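Local coordinates for peptidoglycan synthetase penicillin-binding protein 3 (Bifidobacterium adolescentis, PDB 4YE5) that probably binds penicillin and probably cross-links the peptide stems of cell-wall peptidoglycan, at residues 57-62 with 137-142; 300-305 with 352-357; 507-512 with 516-521. All coordinates share one frame; numbering follows the deposited sequence.

Contacts 1, 2 and 3 follow one another from the N terminus in series; none nests in or crosses another. Contact 1 closes a loop of 74 residues in the dimerisation domain, joining helix 56-61 to the residue just ahead of strand 140-144. The chain then enters the transpeptidase domain, where contact 2 closes a 46-residue excursion by bringing the exit of helix 290-299 against the entrance of helix 356-365. Contact 3 is the most local, a hairpin between strands 501-510 and 517-524 with three residues between its segments. The centres of contacts 2 and 3 lie about 27 Å apart, whereas that of contact 1 is about 79 Å from contact 2 and 63 Å from contact 3.

Contact 1: 57-62 with 137-142; sequences EQAQAF and GGIVYA
F62 N donates to A59 O over 3.0 Å, a bond that closes the C-terminal end of helix 56-61 and holds two of the three residues packing on I139. In the dimerisation domain this helix end packs on I139, the residue before strand 140-144, which is an outer strand of a three-stranded antiparallel sheet with 50-54 and 117-123. The backbones come closest at Q58 and I139, whose CA atoms are 5.7 Å apart. I139 makes the contact with both branches. With CG1 anti to the carbonyl carbon (chi1 -56°), CG2 falls anti to the backbone N and lies against the helix backbone, 3.6 Å from A59 CA, and also meets the A59 methyl. The other branch, extended through CG1, passes 4.1 Å from Q58 CB; the chain of Q58 bends at chi2 and its amide leads away from I139. G138, just before, has a positive phi (95°), at which a side chain would jam against the preceding carbonyl O. N55 ties both sides together, its OD1 accepting from Q58 N while its backbone bonds to that of I139. V91 of helix 87-99 touches both A59 and F62, and H76 meets the F62 ring edge-to-face. The side chains of F62 and I139 cross at about a right angle, and the terminal methyl CD1 of I139 lies obliquely to the ring, 3.6 Å from F62 CD1 and 3.8 Å from F62 CB.

Contact 2: 300-305 with 352-357; sequences LGLHKI and DKMTNE
L302 and K353 mark the closest backbone approach, 7.1 Å between CA atoms, where the chain leaving helix 290-299 passes the chain about to enter helix 356-365. The first helix ends in a Schellman motif at G301, with positive phi (73°); L300 and L302, before and after it, both point toward the other segment. T355 holds the N-cap of the second helix: its hydroxyl caps a backbone N in the first turn, and its own N bonds to Q358 OE1, consistent with a capping box. The contact itself is apolar. L302 does most of it through CD1, which sits 3.6 Å from CB of M354, a selenomethionine, and 3.7 Å from its CA. The M354 chain, with CG anti to its N (chi1 -160°) and extended beyond, runs across both leucines at about a right angle and brings its CE methyl to 4.0 Å from L300 CD1. The second methyl of L302, CD2, stands 4.3 Å from K353 CB, while the amine of that lysine leads away. After L302, H303 ND1 bonds to D307 OD2. Helices 290-299 and 356-365 of the transpeptidase domain border the cluster, M297 of the first touching M354, F362 of the second touching both L300 and M354.

Contact 3: 507-512 with 516-521; sequences STIIPA and RFVITV
S507 OG and T520 OG1 share a hydrogen bond of 2.8 Å between side chains of a non-hydrogen-bonded pair; T520 OG1 also bonds to T412 OG1 of helix 408-419. Two donors hold I510 O. F517 N, 3.0 Å away, lies nearly in line with the carbonyl, whereas R516 N, at 2.9 Å, comes from above its plane, 42° out of it. With two residues opposite one, the strand forms a classic beta bulge here. Between these ends, T508 and I519 pair reciprocally, T508 N to I519 O and I519 N to T508 O both at 2.9 Å. The strands form an antiparallel hairpin inside the five-stranded sheet of the transpeptidase domain; S507 is backbone-bonded to K486, probably the lysine of a K(T/S)G-type motif, on the next strand. Side chains alternate between two helix-covered faces. I510, F517 and I519 turn to helix 535-549, and I510 CG2 touches I519 CD1 at 3.8 Å. I509 and V518 lie side by side on the other face, toward which helix 408-419 sends I415. Near the turn, R516 CG lies 3.3 Å above the plane of the F517 ring, offset toward its rim, and R516 CB meets P511 CD, next to a cis peptide, at 3.9 Å.

Contact 1: 57-62 with 137-142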
loop_
_atom_site.group_PDB
_atom_site.type_symbol
_atom_site.label_atom_id
_atom_site.label_comp_id
_atom_site.label_asym_id
_atom_site.label_seq_id
_atom_site.Cartn_x
_atom_site.Cartn_y
_atom_site.Cartn_z
ATOM N N GLU A 57 41.959 4.982 21.032
ATOM C CA GLU A 57 43.337 4.554 20.797
ATOM C C GLU A 57 43.977 5.269 19.598
ATOM O O GLU A 57 45.167 5.556 19.624
ATOM C CB GLU A 57 43.452 3.026 20.690
ATOM C CG GLU A 57 42.979 2.417 19.397
ATOM C CD GLU A 57 43.452 0.977 19.237
ATOM O OE1 GLU A 57 43.535 0.498 18.086
ATOM O OE2 GLU A 57 43.748 0.329 20.266
ATOM N N GLN A 58 43.183 5.568 18.563
ATOM C CA GLN A 58 43.683 6.396 17.467
ATOM C C GLN A 58 43.916 7.830 17.915
ATOM O O GLN A 58 44.859 8.464 17.457
ATOM C CB GLN A 58 42.743 6.387 16.259
ATOM C CG GLN A 58 42.591 5.038 15.580
ATOM C CD GLN A 58 43.915 4.368 15.301
ATOM O OE1 GLN A 58 44.867 5.006 14.857
ATOM N NE2 GLN A 58 43.985 3.064 15.564
ATOM N N ALA A 59 43.054 8.351 18.790
ATOM C CA ALA A 59 43.268 9.698 19.330
ATOM C C ALA A 59 44.582 9.764 20.107
ATOM O O ALA A 59 45.336 10.739 20.009
ATOM C CB ALA A 59 42.102 10.121 20.219
ATOM N N GLN A 60 44.865 8.709 20.864
ATOM C CA GLN A 60 46.073 8.681 21.701
ATOM C C GLN A 60 47.331 8.637 20.857
ATOM O O GLN A 60 48.349 9.178 21.253
ATOM C CB GLN A 60 46.018 7.492 22.683
ATOM C CG GLN A 60 44.915 7.650 23.725
ATOM C CD GLN A 60 44.492 6.343 24.367
ATOM O OE1 GLN A 60 45.306 5.437 24.569
ATOM N NE2 GLN A 60 43.206 6.238 24.689
ATOM N N ALA A 61 47.250 8.012 19.682
ATOM C CA ALA A 61 48.373 7.979 18.736
ATOM C C ALA A 61 48.529 9.281 17.934
ATOM O O ALA A 61 49.523 9.465 17.229
ATOM C CB ALA A 61 48.205 6.777 17.768
ATOM N N PHE A 62 47.547 10.179 18.030
ATOM C CA PHE A 62 47.514 11.391 17.189
ATOM C C PHE A 62 48.661 12.358 17.472
ATOM O O PHE A 62 48.954 12.674 18.620
ATOM C CB PHE A 62 46.142 12.103 17.315
ATOM C CG PHE A 62 46.034 13.402 16.534
ATOM C CD1 PHE A 62 46.026 13.400 15.137
ATOM C CD2 PHE A 62 45.901 14.620 17.200
ATOM C CE1 PHE A 62 45.898 14.607 14.414
ATOM C CE2 PHE A 62 45.780 15.835 16.491
ATOM C CZ PHE A 62 45.784 15.827 15.097
ATOM N N GLY A 137 40.130 12.857 10.394
ATOM C CA GLY A 137 39.363 11.738 9.840
ATOM C C GLY A 137 40.000 10.434 10.269
ATOM O O GLY A 137 41.216 10.341 10.381
ATOM N N GLY A 138 39.185 9.424 10.519
ATOM C CA GLY A 138 39.677 8.214 11.131
ATOM C C GLY A 138 39.452 8.293 12.629
ATOM O O GLY A 138 38.886 7.383 13.220
ATOM N N ILE A 139 39.868 9.396 13.246
ATOM C CA ILE A 139 39.835 9.485 14.711
ATOM C C ILE A 139 38.451 9.847 15.222
ATOM O O ILE A 139 37.968 9.285 16.202
ATOM C CB ILE A 139 40.861 10.495 15.229
ATOM C CG1 ILE A 139 42.245 10.108 14.700
ATOM C CG2 ILE A 139 40.824 10.569 16.776
ATOM C CD1 ILE A 139 43.292 11.124 14.966
ATOM N N VAL A 140 37.816 10.790 14.549
ATOM C CA VAL A 140 36.469 11.199 14.905
ATOM C C VAL A 140 35.592 11.021 13.661
ATOM O O VAL A 140 36.011 11.344 12.550
ATOM C CB VAL A 140 36.453 12.670 15.358
ATOM C CG1 VAL A 140 35.057 13.100 15.716
ATOM C CG2 VAL A 140 37.395 12.872 16.539
ATOM N N TYR A 141 34.397 10.482 13.842
ATOM C CA TYR A 141 33.460 10.356 12.728
ATOM C C TYR A 141 32.012 10.513 13.180
ATOM O O TYR A 141 31.689 10.450 14.382
ATOM C CB TYR A 141 33.653 9.034 11.969
ATOM C CG TYR A 141 33.510 7.790 12.826
ATOM C CD1 TYR A 141 34.600 7.283 13.527
ATOM C CD2 TYR A 141 32.288 7.115 12.919
ATOM C CE1 TYR A 141 34.485 6.145 14.308
ATOM C CE2 TYR A 141 32.163 5.965 13.703
ATOM C CZ TYR A 141 33.268 5.490 14.392
ATOM O OH TYR A 141 33.167 4.358 15.165
ATOM N N ALA A 142 31.150 10.729 12.199
ATOM C CA ALA A 142 29.741 10.989 12.439
ATOM C C ALA A 142 28.888 9.773 12.075
ATOM O O ALA A 142 29.037 9.203 10.997
ATOM C CB ALA A 142 29.313 12.188 11.624
#

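Contact 2: 300-305 with 352-357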
loop_
_atom_site.group_PDB
_atom_site.type_symbol
_atom_site.label_atom_id
_atom_site.label_comp_id
_atom_site.label_asym_id
_atom_site.label_seq_id
_atom_site.Cartn_x
_atom_site.Cartn_y
_atom_site.Cartn_z
ATOM N N LEU A 300 -19.092 -16.174 -24.049
ATOM C CA LEU A 300 -19.072 -17.476 -24.704
ATOM C C LEU A 300 -20.304 -17.666 -25.564
ATOM O O LEU A 300 -20.412 -18.658 -26.286
ATOM C CB LEU A 300 -19.007 -18.595 -23.659
ATOM C CG LEU A 300 -17.702 -18.688 -22.858
ATOM C CD1 LEU A 300 -17.864 -19.624 -21.653
ATOM C CD2 LEU A 300 -16.567 -19.152 -23.776
ATOM N N GLY A 301 -21.244 -16.725 -25.467
ATOM C CA GLY A 301 -22.472 -16.801 -26.240
ATOM C C GLY A 301 -23.407 -17.870 -25.697
ATOM O O GLY A 301 -24.252 -18.407 -26.413
ATOM N N LEU A 302 -23.248 -18.190 -24.422
ATOM C CA LEU A 302 -24.107 -19.189 -23.794
ATOM C C LEU A 302 -25.491 -18.623 -23.597
ATOM O O LEU A 302 -26.483 -19.319 -23.760
ATOM C CB LEU A 302 -23.523 -19.653 -22.459
ATOM C CG LEU A 302 -22.237 -20.459 -22.618
ATOM C CD1 LEU A 302 -21.735 -20.904 -21.267
ATOM C CD2 LEU A 302 -22.479 -21.660 -23.550
ATOM N N HIS A 303 -25.553 -17.344 -23.253
ATOM C CA HIS A 303 -26.830 -16.649 -23.176
ATOM C C HIS A 303 -26.658 -15.224 -23.668
ATOM O O HIS A 303 -25.528 -14.745 -23.817
ATOM C CB HIS A 303 -27.380 -16.665 -21.738
ATOM C CG HIS A 303 -28.044 -17.958 -21.367
ATOM N ND1 HIS A 303 -29.240 -18.366 -21.926
ATOM C CD2 HIS A 303 -27.672 -18.945 -20.520
ATOM C CE1 HIS A 303 -29.576 -19.545 -21.434
ATOM N NE2 HIS A 303 -28.643 -19.918 -20.572
ATOM N N LYS A 304 -27.776 -14.565 -23.959
ATOM C CA LYS A 304 -27.778 -13.115 -24.130
ATOM C C LYS A 304 -28.316 -12.478 -22.857
ATOM O O LYS A 304 -29.040 -13.119 -22.089
ATOM C CB LYS A 304 -28.621 -12.689 -25.330
ATOM C CG LYS A 304 -28.032 -13.091 -26.692
ATOM C CD LYS A 304 -29.102 -13.005 -27.775
ATOM C CE LYS A 304 -28.658 -13.713 -29.056
ATOM N NZ LYS A 304 -27.261 -13.342 -29.437
ATOM N N ILE A 305 -27.976 -11.212 -22.658
ATOM C CA ILE A 305 -28.251 -10.508 -21.408
ATOM C C ILE A 305 -29.759 -10.389 -21.158
ATOM O O ILE A 305 -30.210 -10.314 -20.020
ATOM C CB ILE A 305 -27.582 -9.100 -21.408
ATOM C CG1 ILE A 305 -27.659 -8.456 -20.024
ATOM C CG2 ILE A 305 -28.194 -8.197 -22.488
ATOM C CD1 ILE A 305 -27.012 -9.280 -18.967
ATOM N N ASP A 352 -25.985 -23.751 -17.022
ATOM C CA ASP A 352 -26.121 -25.185 -17.306
ATOM C C ASP A 352 -25.072 -25.721 -18.278
ATOM O O ASP A 352 -24.466 -26.770 -18.029
ATOM C CB ASP A 352 -27.530 -25.491 -17.840
ATOM C CG ASP A 352 -27.736 -26.969 -18.162
ATOM O OD1 ASP A 352 -27.263 -27.834 -17.390
ATOM O OD2 ASP A 352 -28.386 -27.266 -19.190
ATOM N N LYS A 353 -24.855 -24.994 -19.376
ATOM C CA LYS A 353 -23.986 -25.474 -20.451
ATOM C C LYS A 353 -22.531 -25.017 -20.291
ATOM O O LYS A 353 -21.654 -25.426 -21.052
ATOM C CB LYS A 353 -24.521 -25.036 -21.821
ATOM C CG LYS A 353 -25.906 -25.571 -22.173
ATOM C CD LYS A 353 -25.887 -27.075 -22.305
ATOM C CE LYS A 353 -27.220 -27.606 -22.804
ATOM N NZ LYS A 353 -27.183 -29.084 -22.922
HETATM N N MSE A 354 -22.276 -24.160 -19.313
HETATM C CA MSE A 354 -20.917 -23.700 -19.053
HETATM C C MSE A 354 -20.094 -24.810 -18.397
HETATM O O MSE A 354 -20.406 -25.236 -17.286
HETATM C CB MSE A 354 -20.953 -22.485 -18.126
HETATM C CG MSE A 354 -19.696 -21.639 -18.166
HETATM SE SE MSE A 354 -19.934 -20.008 -17.115
HETATM C CE MSE A 354 -18.360 -19.062 -17.756
ATOM N N THR A 355 -19.040 -25.266 -19.073
ATOM C CA THR A 355 -18.222 -26.358 -18.551
ATOM C C THR A 355 -17.384 -25.883 -17.386
ATOM O O THR A 355 -17.135 -24.686 -17.255
ATOM C CB THR A 355 -17.257 -26.937 -19.616
ATOM O OG1 THR A 355 -16.235 -25.976 -19.918
ATOM C CG2 THR A 355 -18.005 -27.351 -20.908
ATOM N N ASN A 356 -16.959 -26.828 -16.544
ATOM C CA ASN A 356 -16.022 -26.559 -15.449
ATOM C C ASN A 356 -14.832 -25.713 -15.904
ATOM O O ASN A 356 -14.448 -24.749 -15.241
ATOM C CB ASN A 356 -15.484 -27.880 -14.872
ATOM C CG ASN A 356 -16.435 -28.530 -13.873
ATOM O OD1 ASN A 356 -17.559 -28.078 -13.680
ATOM N ND2 ASN A 356 -15.973 -29.602 -13.231
ATOM N N GLU A 357 -14.250 -26.073 -17.043
ATOM C CA GLU A 357 -13.079 -25.364 -17.537
ATOM C C GLU A 357 -13.402 -23.909 -17.863
ATOM O O GLU A 357 -12.625 -23.013 -17.549
ATOM C CB GLU A 357 -12.484 -26.064 -18.765
ATOM C CG GLU A 357 -11.214 -25.391 -19.276
ATOM C CD GLU A 357 -10.695 -25.993 -20.568
ATOM O OE1 GLU A 357 -11.346 -26.921 -21.095
ATOM O OE2 GLU A 357 -9.636 -25.533 -21.056
#

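Contact 3: 507-512 with 516-521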
loop_
_atom_site.group_PDB
_atom_site.type_symbol
_atom_site.label_atom_id
_atom_site.label_comp_id
_atom_site.label_asym_id
_atom_site.label_seq_id
_atom_site.Cartn_x
_atom_site.Cartn_y
_atom_site.Cartn_z
ATOM N N SER A 507 -19.541 -3.126 -4.151
ATOM C CA SER A 507 -18.591 -2.506 -5.038
ATOM C C SER A 507 -19.361 -1.696 -6.074
ATOM O O SER A 507 -20.284 -2.199 -6.722
ATOM C CB SER A 507 -17.693 -3.563 -5.682
ATOM O OG SER A 507 -16.671 -2.944 -6.446
ATOM N N THR A 508 -18.962 -0.437 -6.215
ATOM C CA THR A 508 -19.679 0.520 -7.023
ATOM C C THR A 508 -18.783 1.150 -8.091
ATOM O O THR A 508 -17.638 1.532 -7.815
ATOM C CB THR A 508 -20.186 1.683 -6.143
ATOM O OG1 THR A 508 -21.026 1.157 -5.105
ATOM C CG2 THR A 508 -21.001 2.652 -7.006
ATOM N N ILE A 509 -19.322 1.268 -9.297
ATOM C CA ILE A 509 -18.668 1.992 -10.388
ATOM C C ILE A 509 -19.413 3.306 -10.515
ATOM O O ILE A 509 -20.635 3.311 -10.604
ATOM C CB ILE A 509 -18.821 1.232 -11.725
ATOM C CG1 ILE A 509 -18.097 -0.117 -11.646
ATOM C CG2 ILE A 509 -18.307 2.086 -12.871
ATOM C CD1 ILE A 509 -18.547 -1.148 -12.726
ATOM N N ILE A 510 -18.694 4.423 -10.508
ATOM C CA ILE A 510 -19.370 5.712 -10.503
ATOM C C ILE A 510 -18.571 6.779 -11.291
ATOM O O ILE A 510 -17.342 6.774 -11.266
ATOM C CB ILE A 510 -19.630 6.154 -9.031
ATOM C CG1 ILE A 510 -20.561 7.372 -8.977
ATOM C CG2 ILE A 510 -18.306 6.453 -8.294
ATOM C CD1 ILE A 510 -20.859 7.842 -7.563
ATOM N N PRO A 511 -19.260 7.633 -12.080
ATOM C CA PRO A 511 -20.673 7.486 -12.475
ATOM C C PRO A 511 -20.824 6.409 -13.542
ATOM O O PRO A 511 -19.904 6.236 -14.352
ATOM C CB PRO A 511 -21.047 8.858 -13.038
ATOM C CG PRO A 511 -19.720 9.552 -13.386
ATOM C CD PRO A 511 -18.641 8.884 -12.568
ATOM N N ALA A 512 -21.954 5.701 -13.545
ATOM C CA ALA A 512 -22.157 4.598 -14.489
ATOM C C ALA A 512 -22.035 5.018 -15.960
ATOM O O ALA A 512 -21.619 4.224 -16.806
ATOM C CB ALA A 512 -23.520 3.919 -14.250
ATOM N N ARG A 516 -15.576 6.640 -13.563
ATOM C CA ARG A 516 -14.380 7.337 -13.120
ATOM C C ARG A 516 -13.690 6.575 -11.992
ATOM O O ARG A 516 -12.465 6.432 -11.981
ATOM C CB ARG A 516 -14.781 8.728 -12.641
ATOM C CG ARG A 516 -13.658 9.527 -12.044
ATOM C CD ARG A 516 -12.824 10.202 -13.097
ATOM N NE ARG A 516 -11.925 11.182 -12.495
ATOM C CZ ARG A 516 -12.096 12.495 -12.557
ATOM N NH1 ARG A 516 -13.133 13.012 -13.215
ATOM N NH2 ARG A 516 -11.211 13.293 -11.980
ATOM N N PHE A 517 -14.478 6.087 -11.037
ATOM C CA PHE A 517 -13.931 5.342 -9.906
ATOM C C PHE A 517 -14.622 4.027 -9.682
ATOM O O PHE A 517 -15.797 3.868 -9.997
ATOM C CB PHE A 517 -14.066 6.144 -8.603
ATOM C CG PHE A 517 -13.413 7.497 -8.653
ATOM C CD1 PHE A 517 -12.021 7.621 -8.649
ATOM C CD2 PHE A 517 -14.182 8.639 -8.698
ATOM C CE1 PHE A 517 -11.408 8.896 -8.709
ATOM C CE2 PHE A 517 -13.589 9.919 -8.763
ATOM C CZ PHE A 517 -12.204 10.043 -8.769
ATOM N N VAL A 518 -13.888 3.102 -9.073
ATOM C CA VAL A 518 -14.500 1.967 -8.415
ATOM C C VAL A 518 -14.208 2.067 -6.927
ATOM O O VAL A 518 -13.080 2.385 -6.506
ATOM C CB VAL A 518 -13.958 0.628 -8.947
ATOM C CG1 VAL A 518 -14.635 -0.551 -8.209
ATOM C CG2 VAL A 518 -14.212 0.546 -10.455
ATOM N N ILE A 519 -15.238 1.822 -6.142
ATOM C CA ILE A 519 -15.176 1.979 -4.703
ATOM C C ILE A 519 -15.712 0.702 -4.138
ATOM O O ILE A 519 -16.850 0.326 -4.411
ATOM C CB ILE A 519 -16.135 3.087 -4.225
ATOM C CG1 ILE A 519 -15.809 4.434 -4.902
ATOM C CG2 ILE A 519 -16.053 3.246 -2.698
ATOM C CD1 ILE A 519 -17.002 5.403 -4.832
ATOM N N THR A 520 -14.907 0.033 -3.334
ATOM C CA THR A 520 -15.365 -1.203 -2.738
ATOM C C THR A 520 -15.276 -1.100 -1.225
ATOM O O THR A 520 -14.290 -0.596 -0.695
ATOM C CB THR A 520 -14.510 -2.385 -3.220
ATOM O OG1 THR A 520 -14.577 -2.471 -4.651
ATOM C CG2 THR A 520 -15.020 -3.699 -2.614
ATOM N N VAL A 521 -16.304 -1.577 -0.533
ATOM C CA VAL A 521 -16.327 -1.575 0.927
ATOM C C VAL A 521 -16.669 -2.979 1.431
ATOM O O VAL A 521 -17.540 -3.646 0.869
ATOM C CB VAL A 521 -17.351 -0.554 1.474
ATOM C CG1 VAL A 521 -17.561 -0.738 3.015
ATOM C CG2 VAL A 521 -16.875 0.870 1.193
#